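Long-range contacts in Cg3027-pa (Drosophila melanogaster, PDB 2VHH), which probably catalyses the hydrolysis of N-carbamoyl-beta-alanine to beta-alanine, ammonium and carbon dioxide, a late step of pyrimidine degradation: residues C[79-84]-C[288-293]; C[115-120]-C[255-260]; C[313-318]-C[331-336]. One frame throughout, in Å; residues are numbered along the deposited sequence.

Contact 1 of 3, residues C[79-84]-C[288-293]; sequences QNSIVI and NRVGTE
Ile-82 lays its side chain across the paired ends of Arg-289 and Glu-293. Its CG2 branch makes the closest approaches, 3.6 Å from Arg-289 NH1, at the edge of the guanidinium and near its plane, and 3.7 Å from Glu-293 OE2. The other branch, ending in CD1, rests on the aliphatic part of the glutamate, 3.9 Å from Glu-293 CG. Chi1 of 73° places Ile-82 CG1 between its own backbone N and carbonyl carbon, which leaves CG2 beside the N and next to the ion pair.

That pair is internal to 288-293: Arg-289 NH1 and Glu-293 OE2 are 2.8 Å apart, the carboxylate being met on its syn side. Arg-289 starts away from 79-84 with an extended chain, then bends at chi3 (-73°), so its head comes back beside Ile-82. The same head also donates to the carbonyls of Met-124 and Glu-120, and these bonds fix its rotation.

One hydrogen bond joins the backbones, from Val-290 N to Asn-80 O (3.3 Å, N-H...O 151°). The two methyls of Val-290 diverge to different neighbours: CG1 lies 3.9 Å from Ser-81 CB, CG2 3.7 Å from Gln-79 NE2. Gln-79 crosses Val-290 with an extended chain, and its buried amide is held at both ends, OE1 by Ser-318 OG and NE2 by the carbonyls of Ser-332 and Lys-335.

The two segments run nearly in the same direction. They join the exit of strand 72-79 to strand 283-295 where it turns a corner at Gly-291, an inter-sheet junction of the alpha-beta-beta-alpha sandwich of the carbon-nitrogen hydrolases.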
loop_
_atom_site.group_PDB
_atom_site.type_symbol
_atom_site.label_atom_id
_atom_site.label_comp_id
_atom_site.label_asym_id
_atom_site.label_seq_id
_atom_site.Cartn_x
_atom_site.Cartn_y
_atom_site.Cartn_z
ATOM N N GLN C 79 48.429 -8.625 9.873
ATOM C CA GLN C 79 48.575 -9.236 8.554
ATOM C C GLN C 79 49.771 -10.175 8.561
ATOM O O GLN C 79 50.841 -9.811 9.030
ATOM C CB GLN C 79 48.668 -8.185 7.419
ATOM C CG GLN C 79 49.968 -7.377 7.305
ATOM C CD GLN C 79 50.014 -6.478 6.058
ATOM O OE1 GLN C 79 49.068 -5.752 5.758
ATOM N NE2 GLN C 79 51.122 -6.527 5.338
ATOM N N ASN C 80 49.580 -11.389 8.056
ATOM C CA ASN C 80 50.643 -12.385 8.039
ATOM C C ASN C 80 50.573 -13.333 6.834
ATOM O O ASN C 80 49.554 -13.395 6.133
ATOM C CB ASN C 80 50.642 -13.184 9.345
ATOM C CG ASN C 80 49.555 -14.244 9.380
ATOM O OD1 ASN C 80 48.413 -13.967 9.744
ATOM N ND2 ASN C 80 49.912 -15.474 9.006
ATOM N N SER C 81 51.658 -14.065 6.602
ATOM C CA SER C 81 51.661 -15.136 5.611
ATOM C C SER C 81 51.568 -16.504 6.279
ATOM O O SER C 81 51.730 -16.626 7.493
ATOM C CB SER C 81 52.918 -15.058 4.742
ATOM O OG SER C 81 54.089 -15.039 5.540
ATOM N N ILE C 82 51.307 -17.532 5.477
ATOM C CA ILE C 82 51.582 -18.906 5.878
ATOM C C ILE C 82 53.081 -19.179 5.921
ATOM O O ILE C 82 53.885 -18.352 5.491
ATOM C CB ILE C 82 50.913 -19.916 4.928
ATOM C CG1 ILE C 82 51.654 -19.961 3.591
ATOM C CG2 ILE C 82 49.448 -19.563 4.721
ATOM C CD1 ILE C 82 51.300 -21.159 2.736
ATOM N N VAL C 83 53.451 -20.343 6.444
ATOM C CA VAL C 83 54.696 -20.488 7.189
ATOM C C VAL C 83 55.523 -21.657 6.663
ATOM O O VAL C 83 56.623 -21.468 6.145
ATOM C CB VAL C 83 54.433 -20.693 8.694
ATOM C CG1 VAL C 83 55.732 -21.009 9.420
ATOM C CG2 VAL C 83 53.767 -19.462 9.288
ATOM N N ILE C 84 54.984 -22.864 6.800
ATOM C CA ILE C 84 55.553 -24.035 6.144
ATOM C C ILE C 84 54.764 -24.405 4.892
ATOM O O ILE C 84 53.635 -23.952 4.703
ATOM C CB ILE C 84 55.593 -25.249 7.091
ATOM C CG1 ILE C 84 54.174 -25.718 7.417
ATOM C CG2 ILE C 84 56.351 -24.906 8.364
ATOM C CD1 ILE C 84 54.122 -26.872 8.394
ATOM N N ASN C 288 44.558 -7.419 5.037
ATOM C CA ASN C 288 44.770 -8.405 3.995
ATOM C C ASN C 288 45.961 -9.314 4.263
ATOM O O ASN C 288 46.971 -8.891 4.819
ATOM C CB ASN C 288 44.913 -7.746 2.624
ATOM C CG ASN C 288 44.844 -8.752 1.480
ATOM O OD1 ASN C 288 44.238 -9.818 1.612
ATOM N ND2 ASN C 288 45.470 -8.425 0.358
ATOM N N ARG C 289 45.813 -10.569 3.855
ATOM C CA ARG C 289 46.870 -11.578 3.862
ATOM C C ARG C 289 48.093 -11.099 3.079
ATOM O O ARG C 289 48.009 -10.156 2.288
ATOM C CB ARG C 289 46.285 -12.854 3.250
ATOM C CG ARG C 289 47.145 -14.082 3.207
ATOM C CD ARG C 289 46.344 -15.204 2.589
ATOM N NE ARG C 289 45.326 -15.702 3.513
ATOM C CZ ARG C 289 45.386 -16.870 4.148
ATOM N NH1 ARG C 289 46.417 -17.686 3.956
ATOM N NH2 ARG C 289 44.405 -17.226 4.966
ATOM N N VAL C 290 49.231 -11.751 3.295
ATOM C CA VAL C 290 50.453 -11.369 2.610
ATOM C C VAL C 290 51.193 -12.602 2.093
ATOM O O VAL C 290 51.020 -13.701 2.616
ATOM C CB VAL C 290 51.316 -10.475 3.529
ATOM C CG1 VAL C 290 52.556 -11.190 4.060
ATOM C CG2 VAL C 290 51.679 -9.208 2.811
ATOM N N GLY C 291 51.990 -12.424 1.042
ATOM C CA GLY C 291 52.831 -13.499 0.521
ATOM C C GLY C 291 52.158 -14.307 -0.561
ATOM O O GLY C 291 50.976 -14.134 -0.832
ATOM N N THR C 292 52.919 -15.188 -1.195
ATOM C CA THR C 292 52.369 -16.066 -2.219
ATOM C C THR C 292 52.381 -17.524 -1.737
ATOM O O THR C 292 53.251 -17.920 -0.968
ATOM C CB THR C 292 53.066 -15.867 -3.601
ATOM O OG1 THR C 292 52.717 -16.945 -4.479
ATOM C CG2 THR C 292 54.593 -15.788 -3.463
ATOM N N GLU C 293 51.391 -18.302 -2.169
ATOM C CA GLU C 293 51.190 -19.661 -1.669
ATOM C C GLU C 293 51.091 -20.656 -2.815
ATOM O O GLU C 293 50.280 -20.478 -3.717
ATOM C CB GLU C 293 49.907 -19.736 -0.843
ATOM C CG GLU C 293 49.785 -18.648 0.221
ATOM C CD GLU C 293 48.432 -18.623 0.919
ATOM O OE1 GLU C 293 47.555 -19.470 0.606
ATOM O OE2 GLU C 293 48.256 -17.740 1.792
#

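Contact 2 of 3, residues C[115-120]-C[255-260]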
loop_
_atom_site.group_PDB
_atom_site.type_symbol
_atom_site.label_atom_id
_atom_site.label_comp_id
_atom_site.label_asym_id
_atom_site.label_seq_id
_atom_site.Cartn_x
_atom_site.Cartn_y
_atom_site.Cartn_z
ATOM N N ILE C 115 41.961 -4.350 21.418
ATOM C CA ILE C 115 41.322 -5.236 20.454
ATOM C C ILE C 115 42.404 -5.667 19.476
ATOM O O ILE C 115 43.230 -4.859 19.063
ATOM C CB ILE C 115 40.197 -4.539 19.628
ATOM C CG1 ILE C 115 39.213 -3.782 20.510
ATOM C CG2 ILE C 115 39.425 -5.552 18.810
ATOM C CD1 ILE C 115 38.585 -2.595 19.821
ATOM N N VAL C 116 42.391 -6.938 19.101
ATOM C CA VAL C 116 43.260 -7.425 18.039
ATOM C C VAL C 116 42.430 -8.242 17.042
ATOM O O VAL C 116 41.529 -8.990 17.435
ATOM C CB VAL C 116 44.458 -8.228 18.613
ATOM C CG1 VAL C 116 45.254 -8.908 17.512
ATOM C CG2 VAL C 116 45.370 -7.315 19.420
ATOM N N CYS C 117 42.725 -8.088 15.756
ATOM C CA CYS C 117 41.970 -8.773 14.714
ATOM C C CYS C 117 42.868 -9.424 13.678
ATOM O O CYS C 117 43.900 -8.880 13.331
ATOM C CB CYS C 117 41.037 -7.794 14.019
ATOM S SG CYS C 117 40.056 -8.526 12.698
ATOM N N THR C 118 42.453 -10.581 13.179
ATOM C CA THR C 118 43.185 -11.296 12.135
ATOM C C THR C 118 42.656 -11.030 10.718
ATOM O O THR C 118 41.596 -10.446 10.523
ATOM C CB THR C 118 43.151 -12.835 12.366
ATOM O OG1 THR C 118 41.858 -13.352 12.008
ATOM C CG2 THR C 118 43.507 -13.201 13.827
ATOM N N GLN C 119 43.413 -11.477 9.729
ATOM C CA GLN C 119 42.953 -11.509 8.348
ATOM C C GLN C 119 41.959 -12.672 8.200
ATOM O O GLN C 119 41.706 -13.414 9.169
ATOM C CB GLN C 119 44.156 -11.708 7.428
ATOM C CG GLN C 119 45.023 -12.919 7.823
ATOM C CD GLN C 119 46.400 -12.903 7.197
ATOM O OE1 GLN C 119 46.906 -11.845 6.838
ATOM N NE2 GLN C 119 47.018 -14.076 7.069
ATOM N N GLU C 120 41.404 -12.841 7.000
ATOM C CA GLU C 120 40.448 -13.925 6.741
ATOM C C GLU C 120 41.121 -15.288 6.746
ATOM O O GLU C 120 42.236 -15.435 6.242
ATOM C CB GLU C 120 39.711 -13.718 5.416
ATOM C CG GLU C 120 38.517 -14.652 5.241
ATOM C CD GLU C 120 37.939 -14.625 3.836
ATOM O OE1 GLU C 120 38.625 -14.158 2.901
ATOM O OE2 GLU C 120 36.793 -15.082 3.654
ATOM N N PHE C 255 35.612 -4.236 11.310
ATOM C CA PHE C 255 36.796 -4.928 10.838
ATOM C C PHE C 255 36.485 -5.599 9.504
ATOM O O PHE C 255 35.362 -6.051 9.278
ATOM C CB PHE C 255 37.239 -5.951 11.883
ATOM C CG PHE C 255 37.679 -5.329 13.170
ATOM C CD1 PHE C 255 36.752 -4.992 14.151
ATOM C CD2 PHE C 255 39.020 -5.037 13.391
ATOM C CE1 PHE C 255 37.153 -4.393 15.333
ATOM C CE2 PHE C 255 39.439 -4.448 14.580
ATOM C CZ PHE C 255 38.505 -4.125 15.552
ATOM N N ASN C 256 37.481 -5.656 8.625
ATOM C CA ASN C 256 37.304 -6.221 7.303
ATOM C C ASN C 256 38.454 -7.176 6.959
ATOM O O ASN C 256 39.322 -6.850 6.131
ATOM C CB ASN C 256 37.123 -5.095 6.259
ATOM C CG ASN C 256 36.965 -5.615 4.829
ATOM O OD1 ASN C 256 37.650 -5.163 3.913
ATOM N ND2 ASN C 256 36.069 -6.568 4.639
ATOM N N PRO C 257 38.475 -8.361 7.608
ATOM C CA PRO C 257 39.468 -9.385 7.291
ATOM C C PRO C 257 39.303 -9.828 5.847
ATOM O O PRO C 257 38.179 -10.066 5.411
ATOM C CB PRO C 257 39.102 -10.535 8.232
ATOM C CG PRO C 257 38.313 -9.929 9.303
ATOM C CD PRO C 257 37.573 -8.790 8.688
ATOM N N SER C 258 40.406 -9.924 5.112
ATOM C CA SER C 258 40.339 -10.211 3.681
ATOM C C SER C 258 41.450 -11.129 3.235
ATOM O O SER C 258 42.409 -11.369 3.975
ATOM C CB SER C 258 40.445 -8.921 2.849
ATOM O OG SER C 258 39.420 -7.995 3.135
ATOM N N ALA C 259 41.309 -11.625 2.007
ATOM C CA ALA C 259 42.394 -12.266 1.293
ATOM C C ALA C 259 42.194 -11.994 -0.182
ATOM O O ALA C 259 41.446 -12.705 -0.835
ATOM C CB ALA C 259 42.416 -13.758 1.564
ATOM N N THR C 260 42.832 -10.952 -0.705
ATOM C CA THR C 260 42.804 -10.699 -2.153
ATOM C C THR C 260 44.177 -10.615 -2.787
ATOM O O THR C 260 45.096 -10.020 -2.209
ATOM C CB THR C 260 42.046 -9.407 -2.557
ATOM O OG1 THR C 260 41.932 -8.519 -1.437
ATOM C CG2 THR C 260 40.658 -9.739 -3.112
#
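Phe-255 and Pro-257 project from strand 253-258 against Ile-115 and Cys-117 of strand 115-118, a facing of the two central sheets in the alpha-beta-beta-alpha sandwich of the carbon-nitrogen hydrolase fold. The local strand axes come within 7.8 Å and diverge by 30°, and no hydrogen bond links the segments; this is sheet-on-sheet packing rather than strand pairing.

The Phe-255 ring is approached obliquely along one of its sides. Cys-117 CB sits 3.5 Å from Phe-255 CD2, and Ile-115 CG2 reaches Phe-255 CZ at 3.7 Å. Cys-117 SG stands anti to its backbone N (chi1 180°) and thereby extends past the ring's root, 4.6 Å from the centroid of Phe-255, an oblique sulfur-aromatic contact. The same sulfur is also close to Pro-257, 4.1 Å from its CG. Val-285 and Ile-287 of strand 283-295, with Ile-164 of strand 162-171, extend this apolar core.

Beyond Cys-117 the contact passes from side chains to backbone. Pro-257 presses its ring against the chain of 118-120, CB lying 3.4 Å from Thr-118 O and 3.5 Å from Glu-120 N. Gln-119 turns its amide elsewhere, giving NE2 to Asn-80 O.

Glu-120 instead runs extended over the end of strand 253-258. Its carboxylate forms a salt bridge through OE2 with Lys-197, and its side chain touches Cys-234, an arrangement consistent with the Glu-Lys-Cys triad of this superfamily. The other carboxylate oxygen, Glu-120 OE1, lies 4.0 Å from Ala-259 CB.

Contact 3 of 3, residues C[313-318]-C[331-336]; sequences PFYGSS and LSRDKD
Ser-317 N donates to Ser-332 O over 3.0 Å (N-H...O 160°), and Leu-331 N returns a bond to Ser-318 O over 2.8 Å (164°). Ser-317 CA also points its hydrogen at Leu-331 O, 3.4 Å away.

Each segment secures its own bend with a serine hydroxyl. Ser-317 OG donates to Tyr-315 O, almost in line with the carbonyl. Ser-332 OG accepts from the backbone N of Asp-334, an ST turn, and from that of Lys-335, an ST motif; the two bonds hold the loop that leads into strand 337-344. Gly-316, with positive phi, lies between strand 308-315, an outer strand of the five-stranded sheet within this chain, and the bonded pair. Its CA is 3.8 Å from Ser-332 O, and the place of a side chain would point at that oxygen. Here the loop before strand 337-344 returns to the chain just after an edge strand of the sandwich fold.

Arg-333 is a main packing side chain here. Its CB lies 3.3 Å from Tyr-315 O and 3.9 Å from Ser-317 OG, and a chain bent at chi3 (-81°) brings NH1 obliquely to 3.5 Å from Tyr-315 CB. That nitrogen also forms a salt bridge with Glu-266, while NE donates to Leu-6 O; farther out, the arginine packs on Glu-24 of a second subunit. At the Ser-318 end of the contact, Leu-331 CG sits 3.9 Å from Ser-318 O.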
loop_
_atom_site.group_PDB
_atom_site.type_symbol
_atom_site.label_atom_id
_atom_site.label_comp_id
_atom_site.label_asym_id
_atom_site.label_seq_id
_atom_site.Cartn_x
_atom_site.Cartn_y
_atom_site.Cartn_z
ATOM N N PRO C 313 50.609 -12.972 -5.807
ATOM C CA PRO C 313 50.872 -12.703 -4.392
ATOM C C PRO C 313 49.750 -11.916 -3.690
ATOM O O PRO C 313 49.109 -11.062 -4.314
ATOM C CB PRO C 313 52.161 -11.885 -4.447
ATOM C CG PRO C 313 52.076 -11.149 -5.785
ATOM C CD PRO C 313 51.153 -11.922 -6.687
ATOM N N PHE C 314 49.507 -12.221 -2.413
ATOM C CA PHE C 314 48.562 -11.445 -1.605
ATOM C C PHE C 314 49.250 -10.157 -1.210
ATOM O O PHE C 314 50.377 -10.197 -0.726
ATOM C CB PHE C 314 48.133 -12.212 -0.359
ATOM C CG PHE C 314 47.238 -13.374 -0.648
ATOM C CD1 PHE C 314 47.750 -14.665 -0.702
ATOM C CD2 PHE C 314 45.885 -13.182 -0.872
ATOM C CE1 PHE C 314 46.936 -15.743 -0.972
ATOM C CE2 PHE C 314 45.063 -14.262 -1.144
ATOM C CZ PHE C 314 45.594 -15.543 -1.191
ATOM N N TYR C 315 48.580 -9.021 -1.426
ATOM C CA TYR C 315 49.244 -7.708 -1.358
ATOM C C TYR C 315 49.162 -6.938 -0.041
ATOM O O TYR C 315 49.391 -5.735 -0.029
ATOM C CB TYR C 315 48.819 -6.794 -2.526
ATOM C CG TYR C 315 47.330 -6.564 -2.641
ATOM C CD1 TYR C 315 46.655 -5.717 -1.767
ATOM C CD2 TYR C 315 46.594 -7.193 -3.636
ATOM C CE1 TYR C 315 45.283 -5.526 -1.881
ATOM C CE2 TYR C 315 45.234 -6.998 -3.759
ATOM C CZ TYR C 315 44.587 -6.173 -2.884
ATOM O OH TYR C 315 43.239 -5.998 -3.026
ATOM N N GLY C 316 48.834 -7.611 1.058
ATOM C CA GLY C 316 48.811 -6.974 2.380
ATOM C C GLY C 316 48.168 -5.600 2.374
ATOM O O GLY C 316 46.992 -5.467 2.030
ATOM N N SER C 317 48.945 -4.578 2.746
ATOM C CA SER C 317 48.524 -3.159 2.718
ATOM C C SER C 317 47.379 -2.813 3.658
ATOM O O SER C 317 46.585 -1.909 3.380
ATOM C CB SER C 317 48.176 -2.695 1.305
ATOM O OG SER C 317 49.167 -3.072 0.376
ATOM N N SER C 318 47.292 -3.525 4.775
ATOM C CA SER C 318 46.270 -3.247 5.776
ATOM C C SER C 318 46.365 -1.802 6.263
ATOM O O SER C 318 47.468 -1.251 6.394
ATOM C CB SER C 318 46.413 -4.194 6.965
ATOM O OG SER C 318 46.503 -5.528 6.522
ATOM N N LEU C 331 50.176 -0.833 5.637
ATOM C CA LEU C 331 51.313 -1.697 5.948
ATOM C C LEU C 331 51.973 -2.177 4.651
ATOM O O LEU C 331 51.517 -1.853 3.551
ATOM C CB LEU C 331 50.891 -2.884 6.802
ATOM C CG LEU C 331 50.601 -2.664 8.286
ATOM C CD1 LEU C 331 50.262 -3.991 8.918
ATOM C CD2 LEU C 331 51.767 -2.036 8.997
ATOM N N SER C 332 53.053 -2.939 4.779
ATOM C CA SER C 332 53.797 -3.440 3.621
ATOM C C SER C 332 52.943 -4.339 2.714
ATOM O O SER C 332 51.916 -4.852 3.139
ATOM C CB SER C 332 55.087 -4.118 4.105
ATOM O OG SER C 332 55.310 -5.355 3.471
ATOM N N ARG C 333 53.345 -4.499 1.456
ATOM C CA ARG C 333 52.628 -5.419 0.560
ATOM C C ARG C 333 53.166 -6.838 0.509
ATOM O O ARG C 333 52.549 -7.712 -0.116
ATOM C CB ARG C 333 52.433 -4.886 -0.869
ATOM C CG ARG C 333 53.121 -3.604 -1.227
ATOM C CD ARG C 333 52.466 -3.015 -2.488
ATOM N NE ARG C 333 52.957 -3.654 -3.714
ATOM C CZ ARG C 333 52.227 -4.410 -4.531
ATOM N NH1 ARG C 333 50.947 -4.640 -4.286
ATOM N NH2 ARG C 333 52.788 -4.939 -5.610
ATOM N N ASP C 334 54.305 -7.083 1.149
ATOM C CA ASP C 334 54.857 -8.433 1.137
ATOM C C ASP C 334 55.428 -8.924 2.459
ATOM O O ASP C 334 55.705 -10.107 2.601
ATOM C CB ASP C 334 55.864 -8.617 -0.004
ATOM C CG ASP C 334 56.956 -7.574 0.003
ATOM O OD1 ASP C 334 57.791 -7.608 -0.935
ATOM O OD2 ASP C 334 56.982 -6.727 0.932
ATOM N N LYS C 335 55.557 -8.032 3.426
ATOM C CA LYS C 335 56.138 -8.369 4.711
ATOM C C LYS C 335 55.018 -8.490 5.754
ATOM O O LYS C 335 54.038 -7.753 5.695
ATOM C CB LYS C 335 57.160 -7.277 5.062
ATOM C CG LYS C 335 58.026 -7.440 6.301
ATOM C CD LYS C 335 59.150 -6.385 6.240
ATOM C CE LYS C 335 59.775 -6.059 7.601
ATOM N NZ LYS C 335 60.590 -7.175 8.179
ATOM N N ASP C 336 55.157 -9.437 6.683
ATOM C CA ASP C 336 54.253 -9.565 7.826
ATOM C C ASP C 336 54.262 -8.270 8.631
ATOM O O ASP C 336 55.296 -7.617 8.752
ATOM C CB ASP C 336 54.706 -10.703 8.744
ATOM C CG ASP C 336 54.533 -12.089 8.127
ATOM O OD1 ASP C 336 54.157 -12.210 6.938
ATOM O OD2 ASP C 336 54.780 -13.074 8.858
#

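Along the chain contact 2 is nested within the loop that contact 1 closes, and contact 3 follows both. All three reach the five-stranded sheet, where strands 253-258, 283-295 and 308-315 are consecutive neighbours; contacts 1 and 2 tie it to the seven-stranded sheet through the adjacent strands 72-79 and 115-118. The centres of contacts 1 and 3 lie about 8 Å apart, and that of contact 2 about 13 Å from both and about 3 Å from the centre of the chain. Asn-288 OD1, probably hydrogen-bonded to Thr-260 N, links contacts 1 and 2. Together they run from the core of the sandwich, near the probable catalytic glutamate, to a loop that meets a second subunit through Arg-333.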